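Local coordinates for xyloglucan-specific endo-beta-1,4-glucanase BoGH5A (Bacteroides ovatus, PDB 3ZMR), which hydrolyses internal beta-1,4-glucosidic linkages of the xyloglucan backbone, retaining the beta configuration and releasing xyloglucan oligosaccharides, at residues Ile420-Val423 with Val424-Val428; Pro453-Ala456 with Ala457-Ala460; His412-Ser415 with Arg416-Ile420; Leu381-Phe384 with Ile385-Val389; Trp437-Gly440 with Tyr441-Leu445. One frame throughout, in Å; residues are numbered along the deposited sequence.

Interaction 1: residues Ile420-Val423 with Val424-Val428; sequences IEYV and VKTCV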
# COMPACT_ATOMS: atom_id res chain seq x y z
N ILE A 420 19.75 -6.08 -10.37
CA ILE A 420 18.79 -5.12 -10.88
C ILE A 420 18.06 -5.67 -12.09
O ILE A 420 16.81 -5.65 -12.16
CB ILE A 420 19.46 -3.75 -11.21
CG1 ILE A 420 19.85 -3.03 -9.91
CG2 ILE A 420 18.52 -2.87 -12.02
CD1 ILE A 420 20.78 -1.85 -10.10
N GLU A 421 18.80 -6.15 -13.07
CA GLU A 421 18.20 -6.72 -14.27
C GLU A 421 17.29 -7.89 -13.91
O GLU A 421 16.20 -8.01 -14.46
CB GLU A 421 19.29 -7.20 -15.23
CG GLU A 421 18.75 -7.80 -16.52
CD GLU A 421 19.80 -8.54 -17.34
OE1 GLU A 421 21.00 -8.15 -17.31
OE2 GLU A 421 19.40 -9.50 -18.04
N TYR A 422 17.74 -8.73 -12.99
CA TYR A 422 17.01 -9.95 -12.63
C TYR A 422 15.69 -9.58 -11.93
O TYR A 422 14.61 -10.13 -12.24
CB TYR A 422 17.82 -10.93 -11.77
CG TYR A 422 17.17 -12.29 -11.71
CD1 TYR A 422 17.35 -13.21 -12.74
CD2 TYR A 422 16.31 -12.63 -10.67
CE1 TYR A 422 16.70 -14.42 -12.72
CE2 TYR A 422 15.67 -13.84 -10.63
CZ TYR A 422 15.86 -14.73 -11.65
OH TYR A 422 15.21 -15.95 -11.61
N VAL A 423 15.76 -8.67 -10.98
CA VAL A 423 14.54 -8.23 -10.28
C VAL A 423 13.54 -7.64 -11.29
O VAL A 423 12.35 -7.98 -11.28
CB VAL A 423 14.85 -7.24 -9.15
CG1 VAL A 423 13.58 -6.57 -8.65
CG2 VAL A 423 15.59 -7.99 -8.05
N VAL A 424 14.01 -6.76 -12.14
CA VAL A 424 13.17 -6.09 -13.14
C VAL A 424 12.52 -7.11 -14.08
O VAL A 424 11.32 -7.11 -14.27
CB VAL A 424 13.90 -4.97 -13.91
CG1 VAL A 424 13.05 -4.43 -15.07
CG2 VAL A 424 14.22 -3.84 -12.95
N LYS A 425 13.32 -7.99 -14.64
CA LYS A 425 12.78 -9.03 -15.55
C LYS A 425 11.75 -9.90 -14.83
O LYS A 425 10.74 -10.29 -15.43
CB LYS A 425 13.89 -9.86 -16.24
CG LYS A 425 14.30 -11.18 -15.62
CD LYS A 425 15.37 -11.85 -16.49
CE LYS A 425 15.75 -13.23 -15.98
NZ LYS A 425 16.94 -13.78 -16.70
N THR A 426 12.00 -10.24 -13.57
CA THR A 426 11.07 -11.06 -12.82
C THR A 426 9.77 -10.30 -12.56
O THR A 426 8.67 -10.85 -12.65
CB THR A 426 11.72 -11.54 -11.51
OG1 THR A 426 12.90 -12.27 -11.83
CG2 THR A 426 10.79 -12.47 -10.72
N CYS A 427 9.87 -9.03 -12.26
CA CYS A 427 8.66 -8.20 -12.14
C CYS A 427 7.85 -8.17 -13.44
O CYS A 427 6.64 -8.36 -13.43
CB CYS A 427 9.02 -6.77 -11.72
SG CYS A 427 9.53 -6.59 -9.99
N VAL A 428 8.52 -7.91 -14.56
CA VAL A 428 7.87 -7.90 -15.87
C VAL A 428 7.13 -9.22 -16.15
O VAL A 428 5.94 -9.21 -16.55
CB VAL A 428 8.84 -7.60 -17.04
CG1 VAL A 428 8.12 -7.76 -18.39
CG2 VAL A 428 9.46 -6.22 -16.88
O HOH W 1 18.58 -11.35 -15.77

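Interaction 2: residues Pro453-Ala456 with Ala457-Ala460; sequences PHNA and ASIA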
# COMPACT_ATOMS: atom_id res chain seq x y z
N PRO A 453 22.13 11.50 -16.69
CA PRO A 453 22.43 10.20 -16.12
C PRO A 453 23.72 10.18 -15.32
O PRO A 453 24.75 10.71 -15.74
CB PRO A 453 22.52 9.30 -17.33
CG PRO A 453 21.66 9.93 -18.38
CD PRO A 453 21.90 11.41 -18.15
N HIS A 454 23.63 9.57 -14.16
CA HIS A 454 24.76 9.33 -13.26
C HIS A 454 25.30 7.94 -13.39
O HIS A 454 26.53 7.74 -13.37
CB HIS A 454 24.36 9.60 -11.80
CG HIS A 454 25.43 9.25 -10.81
ND1 HIS A 454 26.53 10.06 -10.59
CD2 HIS A 454 25.60 8.15 -10.04
CE1 HIS A 454 27.32 9.48 -9.70
NE2 HIS A 454 26.78 8.32 -9.35
N ASN A 455 24.42 6.95 -13.49
CA ASN A 455 24.84 5.57 -13.58
C ASN A 455 24.22 4.92 -14.81
O ASN A 455 23.23 4.21 -14.73
CB ASN A 455 24.56 4.80 -12.30
CG ASN A 455 25.31 3.48 -12.25
OD1 ASN A 455 25.63 2.88 -13.28
ND2 ASN A 455 25.62 3.05 -11.05
N ALA A 456 24.81 5.21 -15.96
CA ALA A 456 24.33 4.67 -17.23
C ALA A 456 24.25 3.15 -17.21
O ALA A 456 23.33 2.57 -17.77
CB ALA A 456 25.21 5.16 -18.36
N ALA A 457 25.21 2.49 -16.57
CA ALA A 457 25.25 1.02 -16.56
C ALA A 457 24.04 0.44 -15.80
O ALA A 457 23.44 -0.53 -16.23
CB ALA A 457 26.57 0.49 -15.98
N SER A 458 23.69 1.06 -14.68
CA SER A 458 22.54 0.59 -13.90
C SER A 458 21.19 0.96 -14.57
O SER A 458 20.26 0.14 -14.54
CB SER A 458 22.59 1.12 -12.49
OG SER A 458 23.73 0.64 -11.80
N ILE A 459 21.11 2.13 -15.19
CA ILE A 459 19.94 2.46 -16.02
C ILE A 459 19.79 1.40 -17.10
O ILE A 459 18.68 0.88 -17.36
CB ILE A 459 20.01 3.87 -16.63
CG1 ILE A 459 19.99 4.93 -15.52
CG2 ILE A 459 18.86 4.07 -17.61
CD1 ILE A 459 20.34 6.33 -16.00
N ALA A 460 20.90 1.08 -17.77
CA ALA A 460 20.88 0.07 -18.84
C ALA A 460 20.45 -1.31 -18.33
O ALA A 460 19.76 -2.05 -19.05
CB ALA A 460 22.23 -0.02 -19.54

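Interaction 3: residues His412-Ser415 with Arg416-Ile420; sequences HLKS and RNDYI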
# COMPACT_ATOMS: atom_id res chain seq x y z
N HIS A 412 31.39 -6.37 -7.39
CA HIS A 412 30.26 -5.73 -6.71
C HIS A 412 29.45 -4.95 -7.75
O HIS A 412 28.20 -5.04 -7.77
CB HIS A 412 30.73 -4.83 -5.56
CG HIS A 412 29.66 -3.95 -4.99
ND1 HIS A 412 28.55 -4.46 -4.34
CD2 HIS A 412 29.50 -2.60 -5.00
CE1 HIS A 412 27.78 -3.45 -3.96
NE2 HIS A 412 28.32 -2.32 -4.35
N LEU A 413 30.11 -4.15 -8.58
CA LEU A 413 29.40 -3.33 -9.56
C LEU A 413 28.61 -4.23 -10.50
O LEU A 413 27.45 -3.94 -10.80
CB LEU A 413 30.37 -2.44 -10.34
CG LEU A 413 31.04 -1.33 -9.53
CD1 LEU A 413 32.10 -0.66 -10.39
CD2 LEU A 413 30.03 -0.31 -9.04
N LYS A 414 29.23 -5.31 -10.96
CA LYS A 414 28.58 -6.28 -11.83
C LYS A 414 27.40 -6.93 -11.14
O LYS A 414 26.31 -7.05 -11.72
CB LYS A 414 29.57 -7.37 -12.31
CG LYS A 414 28.92 -8.45 -13.18
CD LYS A 414 29.90 -9.50 -13.70
CE LYS A 414 29.32 -10.23 -14.90
NZ LYS A 414 28.10 -11.01 -14.55
N SER A 415 27.59 -7.33 -9.89
CA SER A 415 26.56 -7.99 -9.10
C SER A 415 25.34 -7.09 -8.99
O SER A 415 24.21 -7.57 -9.08
CB SER A 415 27.09 -8.29 -7.70
OG SER A 415 27.97 -9.42 -7.71
N ARG A 416 25.55 -5.81 -8.70
CA ARG A 416 24.41 -4.86 -8.58
C ARG A 416 23.60 -4.88 -9.86
O ARG A 416 22.35 -4.94 -9.86
CB ARG A 416 24.82 -3.42 -8.33
CG ARG A 416 25.54 -3.19 -7.02
CD ARG A 416 25.88 -1.72 -6.91
NE ARG A 416 24.68 -0.88 -6.71
CZ ARG A 416 24.10 -0.14 -7.66
NH1 ARG A 416 24.58 -0.06 -8.89
NH2 ARG A 416 22.98 0.52 -7.33
N ASN A 417 24.28 -4.77 -10.99
CA ASN A 417 23.58 -4.71 -12.29
C ASN A 417 22.91 -6.02 -12.69
O ASN A 417 21.81 -6.03 -13.24
CB ASN A 417 24.50 -4.13 -13.35
CG ASN A 417 24.79 -2.67 -13.09
OD1 ASN A 417 23.94 -1.94 -12.52
ND2 ASN A 417 25.99 -2.24 -13.44
N ASP A 418 23.53 -7.14 -12.35
CA ASP A 418 22.94 -8.47 -12.57
C ASP A 418 21.65 -8.58 -11.74
O ASP A 418 20.61 -9.06 -12.21
CB ASP A 418 23.93 -9.59 -12.18
CG ASP A 418 25.08 -9.73 -13.15
OD1 ASP A 418 25.06 -9.13 -14.27
OD2 ASP A 418 26.02 -10.47 -12.77
N TYR A 419 21.73 -8.14 -10.49
CA TYR A 419 20.62 -8.19 -9.54
C TYR A 419 19.44 -7.31 -10.02
O TYR A 419 18.29 -7.73 -10.07
CB TYR A 419 21.08 -7.73 -8.14
CG TYR A 419 19.95 -7.63 -7.14
CD1 TYR A 419 19.55 -8.73 -6.41
CD2 TYR A 419 19.30 -6.43 -6.93
CE1 TYR A 419 18.51 -8.68 -5.53
CE2 TYR A 419 18.27 -6.34 -6.00
CZ TYR A 419 17.88 -7.46 -5.29
OH TYR A 419 16.80 -7.39 -4.41
N ILE A 420 19.75 -6.08 -10.37
CA ILE A 420 18.79 -5.12 -10.88
C ILE A 420 18.06 -5.67 -12.09
O ILE A 420 16.81 -5.65 -12.16
CB ILE A 420 19.46 -3.75 -11.21
CG1 ILE A 420 19.85 -3.03 -9.91
CG2 ILE A 420 18.52 -2.87 -12.02
CD1 ILE A 420 20.78 -1.85 -10.10
O HOH W 2 26.80 -1.20 -10.25

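Interaction 4: residues Leu381-Phe384 with Ile385-Val389; sequences LNVF and INNNV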
# COMPACT_ATOMS: atom_id res chain seq x y z
N LEU A 381 3.02 -13.27 -5.78
CA LEU A 381 2.08 -12.15 -6.00
C LEU A 381 1.08 -12.38 -7.12
O LEU A 381 0.16 -11.58 -7.31
CB LEU A 381 2.85 -10.85 -6.22
CG LEU A 381 3.63 -10.37 -4.97
CD1 LEU A 381 4.66 -9.33 -5.42
CD2 LEU A 381 2.65 -9.80 -3.97
N ASN A 382 1.24 -13.50 -7.83
CA ASN A 382 0.27 -13.91 -8.87
C ASN A 382 -1.15 -14.03 -8.34
O ASN A 382 -2.10 -13.84 -9.09
CB ASN A 382 0.73 -15.16 -9.66
CG ASN A 382 0.73 -16.49 -8.89
OD1 ASN A 382 0.46 -16.60 -7.72
ND2 ASN A 382 1.06 -17.56 -9.64
N VAL A 383 -1.30 -14.31 -7.05
CA VAL A 383 -2.64 -14.39 -6.44
C VAL A 383 -3.39 -13.05 -6.59
O VAL A 383 -4.60 -13.03 -6.83
CB VAL A 383 -2.59 -14.88 -4.98
CG1 VAL A 383 -1.89 -13.89 -4.07
CG2 VAL A 383 -3.99 -15.16 -4.47
N PHE A 384 -2.67 -11.94 -6.47
CA PHE A 384 -3.25 -10.63 -6.71
C PHE A 384 -3.51 -10.36 -8.18
O PHE A 384 -4.63 -9.96 -8.55
CB PHE A 384 -2.37 -9.52 -6.06
CG PHE A 384 -2.27 -9.70 -4.58
CD1 PHE A 384 -3.36 -9.45 -3.78
CD2 PHE A 384 -1.12 -10.17 -3.99
CE1 PHE A 384 -3.32 -9.70 -2.42
CE2 PHE A 384 -1.07 -10.41 -2.62
CZ PHE A 384 -2.16 -10.14 -1.83
N ILE A 385 -2.52 -10.63 -9.01
CA ILE A 385 -2.62 -10.34 -10.44
C ILE A 385 -3.83 -11.10 -11.02
O ILE A 385 -4.63 -10.54 -11.78
CB ILE A 385 -1.32 -10.69 -11.19
CG1 ILE A 385 -0.13 -9.87 -10.63
CG2 ILE A 385 -1.47 -10.51 -12.71
CD1 ILE A 385 -0.32 -8.36 -10.74
N ASN A 386 -3.96 -12.36 -10.65
CA ASN A 386 -5.06 -13.21 -11.15
C ASN A 386 -6.43 -12.83 -10.58
O ASN A 386 -7.47 -13.14 -11.18
CB ASN A 386 -4.78 -14.68 -10.91
CG ASN A 386 -3.68 -15.23 -11.81
OD1 ASN A 386 -3.50 -14.75 -12.93
ND2 ASN A 386 -2.96 -16.23 -11.31
N ASN A 387 -6.43 -12.10 -9.46
CA ASN A 387 -7.61 -11.46 -8.91
C ASN A 387 -7.85 -10.05 -9.43
O ASN A 387 -8.68 -9.31 -8.87
CB ASN A 387 -7.58 -11.51 -7.38
CG ASN A 387 -8.10 -12.83 -6.81
OD1 ASN A 387 -9.03 -13.42 -7.35
ND2 ASN A 387 -7.57 -13.24 -5.67
N ASN A 388 -7.14 -9.68 -10.51
CA ASN A 388 -7.30 -8.37 -11.15
C ASN A 388 -6.89 -7.20 -10.24
O ASN A 388 -7.37 -6.08 -10.40
CB ASN A 388 -8.75 -8.17 -11.67
CG ASN A 388 -8.86 -7.15 -12.77
OD1 ASN A 388 -7.95 -6.92 -13.57
ND2 ASN A 388 -10.03 -6.50 -12.82
N VAL A 389 -5.92 -7.47 -9.35
CA VAL A 389 -5.35 -6.44 -8.48
C VAL A 389 -3.89 -6.25 -8.87
O VAL A 389 -3.05 -7.18 -8.68
CB VAL A 389 -5.43 -6.84 -7.00
CG1 VAL A 389 -4.77 -5.78 -6.12
CG2 VAL A 389 -6.89 -7.04 -6.59

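Interaction 5: residues Trp437-Gly440 with Tyr441-Leu445; sequences WDAG and YTEKL. With GLC (alpha-D-glucopyranose), chain L; BGC (beta-D-glucopyranose), chain C.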
# COMPACT_ATOMS: atom_id res chain seq x y z
N TRP A 437 14.84 2.38 -6.13
CA TRP A 437 15.13 3.26 -4.99
C TRP A 437 16.36 4.11 -5.28
O TRP A 437 17.50 3.66 -5.15
CB TRP A 437 15.31 2.47 -3.68
CG TRP A 437 15.49 3.41 -2.53
CD1 TRP A 437 16.64 3.60 -1.81
CD2 TRP A 437 14.53 4.34 -1.98
NE1 TRP A 437 16.44 4.55 -0.86
CE2 TRP A 437 15.18 5.04 -0.94
CE3 TRP A 437 13.23 4.65 -2.28
CZ2 TRP A 437 14.54 6.04 -0.17
CZ3 TRP A 437 12.58 5.63 -1.52
CH2 TRP A 437 13.23 6.31 -0.47
N ASP A 438 16.12 5.35 -5.67
CA ASP A 438 17.15 6.38 -5.88
C ASP A 438 17.02 7.34 -4.73
O ASP A 438 15.98 8.00 -4.58
CB ASP A 438 16.98 7.04 -7.24
CG ASP A 438 17.95 8.18 -7.50
OD1 ASP A 438 18.20 8.99 -6.57
OD2 ASP A 438 18.36 8.32 -8.68
N ALA A 439 18.06 7.43 -3.91
CA ALA A 439 18.06 8.32 -2.72
C ALA A 439 19.03 9.48 -2.90
O ALA A 439 19.30 10.23 -1.96
CB ALA A 439 18.39 7.55 -1.46
N GLY A 440 19.54 9.65 -4.13
CA GLY A 440 20.52 10.72 -4.43
C GLY A 440 21.92 10.53 -3.88
O GLY A 440 22.72 11.49 -3.87
N TYR A 441 22.21 9.32 -3.43
CA TYR A 441 23.53 8.98 -2.86
C TYR A 441 24.23 8.04 -3.87
O TYR A 441 24.02 8.17 -5.09
CB TYR A 441 23.38 8.42 -1.42
CG TYR A 441 24.67 8.19 -0.67
CD1 TYR A 441 25.59 9.21 -0.54
CD2 TYR A 441 24.97 6.94 -0.11
CE1 TYR A 441 26.79 9.01 0.15
CE2 TYR A 441 26.17 6.72 0.54
CZ TYR A 441 27.07 7.77 0.68
OH TYR A 441 28.26 7.53 1.31
N THR A 442 25.06 7.11 -3.41
CA THR A 442 25.86 6.34 -4.37
C THR A 442 25.06 5.43 -5.30
O THR A 442 25.51 5.08 -6.39
CB THR A 442 26.91 5.48 -3.67
OG1 THR A 442 26.26 4.55 -2.80
CG2 THR A 442 27.88 6.35 -2.89
N GLU A 443 23.86 5.08 -4.86
CA GLU A 443 22.92 4.25 -5.62
C GLU A 443 22.11 5.04 -6.67
O GLU A 443 21.31 4.46 -7.42
CB GLU A 443 21.95 3.55 -4.68
CG GLU A 443 20.80 4.43 -4.16
CD GLU A 443 21.27 5.70 -3.46
OE1 GLU A 443 22.18 5.62 -2.58
OE2 GLU A 443 20.74 6.77 -3.80
N LYS A 444 22.32 6.35 -6.76
CA LYS A 444 21.45 7.17 -7.59
C LYS A 444 21.62 6.88 -9.10
O LYS A 444 22.72 6.47 -9.56
CB LYS A 444 21.67 8.66 -7.28
CG LYS A 444 22.94 9.24 -7.90
CD LYS A 444 23.29 10.60 -7.30
CE LYS A 444 24.49 11.19 -8.03
NZ LYS A 444 24.92 12.47 -7.41
N LEU A 445 20.55 7.10 -9.87
CA LEU A 445 20.62 6.91 -11.31
C LEU A 445 20.93 8.19 -12.06
O LEU A 445 21.46 8.16 -13.17
CB LEU A 445 19.35 6.28 -11.85
CG LEU A 445 18.97 4.94 -11.26
CD1 LEU A 445 17.66 4.51 -11.90
CD2 LEU A 445 20.06 3.87 -11.46
C1 GLC L . 12.23 1.35 2.65
C2 GLC L . 11.84 2.75 3.12
C3 GLC L . 12.87 3.79 2.70
C4 GLC L . 14.24 3.30 3.19
C5 GLC L . 14.47 1.84 2.78
C6 GLC L . 15.83 1.28 3.21
O2 GLC L . 10.55 3.04 2.65
O3 GLC L . 12.52 5.11 3.18
O4 GLC L . 15.19 4.13 2.58
O5 GLC L . 13.44 1.02 3.28
O6 GLC L . 16.73 1.53 2.15
C2 BGC C . 11.68 2.68 3.24
C3 BGC C . 12.78 3.64 2.76
C4 BGC C . 14.18 3.14 3.10
C5 BGC C . 14.23 1.71 2.55
C6 BGC C . 15.61 1.10 2.75
C1 BGC C . 11.88 1.19 2.96
O2 BGC C . 10.43 3.09 2.68
O3 BGC C . 12.56 4.93 3.35
O4 BGC C . 15.18 4.05 2.57
O5 BGC C . 13.25 0.86 3.19
O6 BGC C . 15.97 1.33 4.12
O HOH W 3 25.39 11.92 -4.68

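Interaction 1: residues Ile420-Val423 with Val424-Val428
Val424 donates its backbone N to Ile420 O, one turn back on helix 406-429. Its CG2 stands 3.3 Å from that same Ile420 O. Lys425 N repeats the bond to Glu421 O. The Lys425 side chain leaves the helix at an unusual first torsion (chi1 95°) and then runs extended. This carries its CE to 3.6 Å from Tyr422 CE1, at a slant to the ring. A water accepts from Lys425 NZ and gives a weak bond to Glu421 OE2. The two charged atoms, Lys425 NZ and Glu421 OE2, remain 5.1 Å apart. Thr426 grips Tyr422 O twice. Its N lies 2.9 Å from Tyr422 O and its OG1 2.8 Å from it, on opposite faces of the carbonyl plane. OG1 turns back because it sits anti to the carbonyl carbon (chi1 -58°), which also puts it over one face of the Tyr422 ring. Cys427 N bonds to Val423 O, and Cys427 SG packs 4.3 Å from Val423 CG1. This side of the helix faces strand 391-396, with Val423 on Tyr396 and Cys427 on Ile393. The chemistry is divided: the buried threonine hydroxyl is satisfied within the helix, while the Glu421-Lys425 charges are linked loosely, through a water weakly bonded to Glu421.

Interaction 2: residues Pro453-Ala456 with Ala457-Ala460
Asn455 reaches forward with its side-chain amide to the first turn of helix 456-471 and meets Ser458. The amide carbon CG is anti to the backbone N (chi1 -165°), which brings OD1 to the start of the helix. There Asn455 OD1 accepts from Ser458 N at 3.0 Å. The N-H comes in from well above the amide plane, 58° out of it. Asn455 is thus the N-cap of this helix. The Ser458 side chain lies against the same amide, with OG 3.3 Å from Asn455 CG. OG is not bonded to Asn455 ND2, although the two are close. Its hydrogen bonds run instead to Asn417 OD1 and Arg416 NH1 on helix 406-429. Ala457 CB lies 3.7 Å from Asn455 OD1. The main chain of Asn455 also takes part: Asn455 O receives Ile459 N at 3.0 Å, nearly along the C=O axis. Ala456 O receives Ala460 N in the next step. Ile459 reaches back toward the loop, and its CD1 touches Pro453 CB at 3.9 Å. Ile459 also packs on Leu445, whose carbonyl takes the backbone N-H groups of His454 and Asn455. With an alanine at Asn455, Ser458 N would probably be left without its side-chain acceptor and the first turn uncapped. Asn455 thus does two jobs. OD1 caps Ser458 N, one of the first-turn N-H groups that lack a helical carbonyl one turn back, and O opens the regular i to i+4 ladder. An apolar contact, Pro453 with Ile459, ties the incoming loop to the first turn.

Interaction 3: residues His412-Ser415 with Arg416-Ile420
His412 lies with one ring face under the aliphatic part of Arg416. Arg416 CG stands 4.1 Å from the ring centroid and 23° off its normal, a CH-pi contact. The guanidinium is turned 56° to the ring, because the arginine chain bends at chi3 (70°). It bonds to the carbonyls of Pro398 and Thr399 and to Ser458 OG of helix 456-471, while His412 bonds to Ser354 O and Arg401 N. Leu413 O accepts from Asn417 N at 3.3 Å. It also takes a bond from a water, and this water accepts from Arg416 NH1 in the guanidinium plane. Lys414 is extended until its last torsion, where it bends so that NZ reaches Asp418 OD2 at 2.8 Å. This salt bridge uses the syn lone pair of OD2. A leucine in place of Asp418 would probably leave the Lys414 ammonium without its counter-charge and free to swing. Ser415 O accepts from Tyr419 N at 2.9 Å. The Tyr419 ring meets Trp356 edge-to-face. Both side-chain pairs are spaced i to i+4: Lys414-Asp418 on the more exposed side, His412-Arg416 between buried residues. The helix belongs to the beta-alpha-beta unit joining strands 391-396 and 433-436 of the TIM barrel.

Interaction 4: residues Leu381-Phe384 with Ile385-Val389
Phe384 meets Val389 through CB alone, 4.2 Å from Val389 CB, at the end of helix 382-386. The Phe384 CG, anti to the carbonyl carbon (chi1 -61°), carries the ring off toward Val391 and Ala316. Just beside the CB contact Val389 N bonds to Phe384 O at 2.9 Å, arriving 40° out of the carbonyl plane. The inner bond of the pair is Asn388 N to Ile385 O, also 2.9 Å. Together they make a Schellman motif, in which Asn388 is the C-prime residue. Its positive phi (65°) reverses the chain. Asparagine is among the side-chain-bearing residues that tolerate this conformation well. Asn387 N sits at the same corner and makes two weak bonds, to Val383 O and to Phe384 O. One step back, Asn386 N makes a sound helical bond to Asn382 O at 2.8 Å. Asn386 ND2 also lies 3.4 Å from Asn382 O, but at an angle too poor for a hydrogen bond. Ile385 N makes a weak bond to Leu381 O. Val383 CG1 covers one face of the Phe384 ring, near its rim. Further out, Leu381, Phe384 and Ile385 all pack on Val391 of strand 391-396. Val389 touches Met322. The chemistry is that of a helix stop. Backbone carbonyls at the end are used by the reversing chain, apolar side chains seal the inner side, and asparagines occupy the more exposed side.

Interaction 5: residues Trp437-Gly440 with Tyr441-Leu445
Trp437, whose carbonyl O touches Glu443 CG, turns one face of its indole to glucose. It is the substrate platform on the loop after strand 433-436, the last strand of the (beta/alpha)8 barrel. The sugar is present as overlapping alpha and beta forms. C3 of the alpha form lies 3.9 Å above the indole plane, toward the rim, and its O4 is 3.4 Å from Trp437 CZ2. Trp437 NE1 bonds to O2 of another glucose. The Tyr441 ring carries Thr442 CG2 over the centre of one face. The Asp438 carboxylate takes Leu445 N on OD2 at 2.8 Å, from above its plane (51° out). Its OD1 accepts from Gly440 N in an Asx turn and forms a salt bridge with Arg448. Glu443 bends back at chi2 (-56°), so that OE2 sits inside the loop. There OE2 accepts from Ala439 N at 2.8 Å and from Tyr441 N at 3.0 Å, on opposite faces of the carboxylate. These N-H groups and Arg448 probably ease the closeness of the two acids. A type I turn from Tyr441 to Lys444 completes the loop. A water gives a bond to Gly440 O and accepts one from Lys444 NZ, each 2.8 Å long.

In the fold
Interactions 1 and 3 are successive stretches of helix 406-429 and share Ile420. Interaction 1 is mostly buried, while interaction 3 is only partly so. Interaction 2 starts the next helix, 456-471, and is tied to interaction 3 by polar bonds but to interaction 1 by packing alone. Interaction 5 is a buried loop at the substrate site. Its Leu445 joins it to interaction 2. Interaction 4 lies apart, touching none of the others and far from the sites. Chemistry follows place: mid-helix contacts add side-chain bonds to a regular backbone, helix ends rely on capping, and the loop of interaction 5 is held by carboxylates receiving backbone N-H groups.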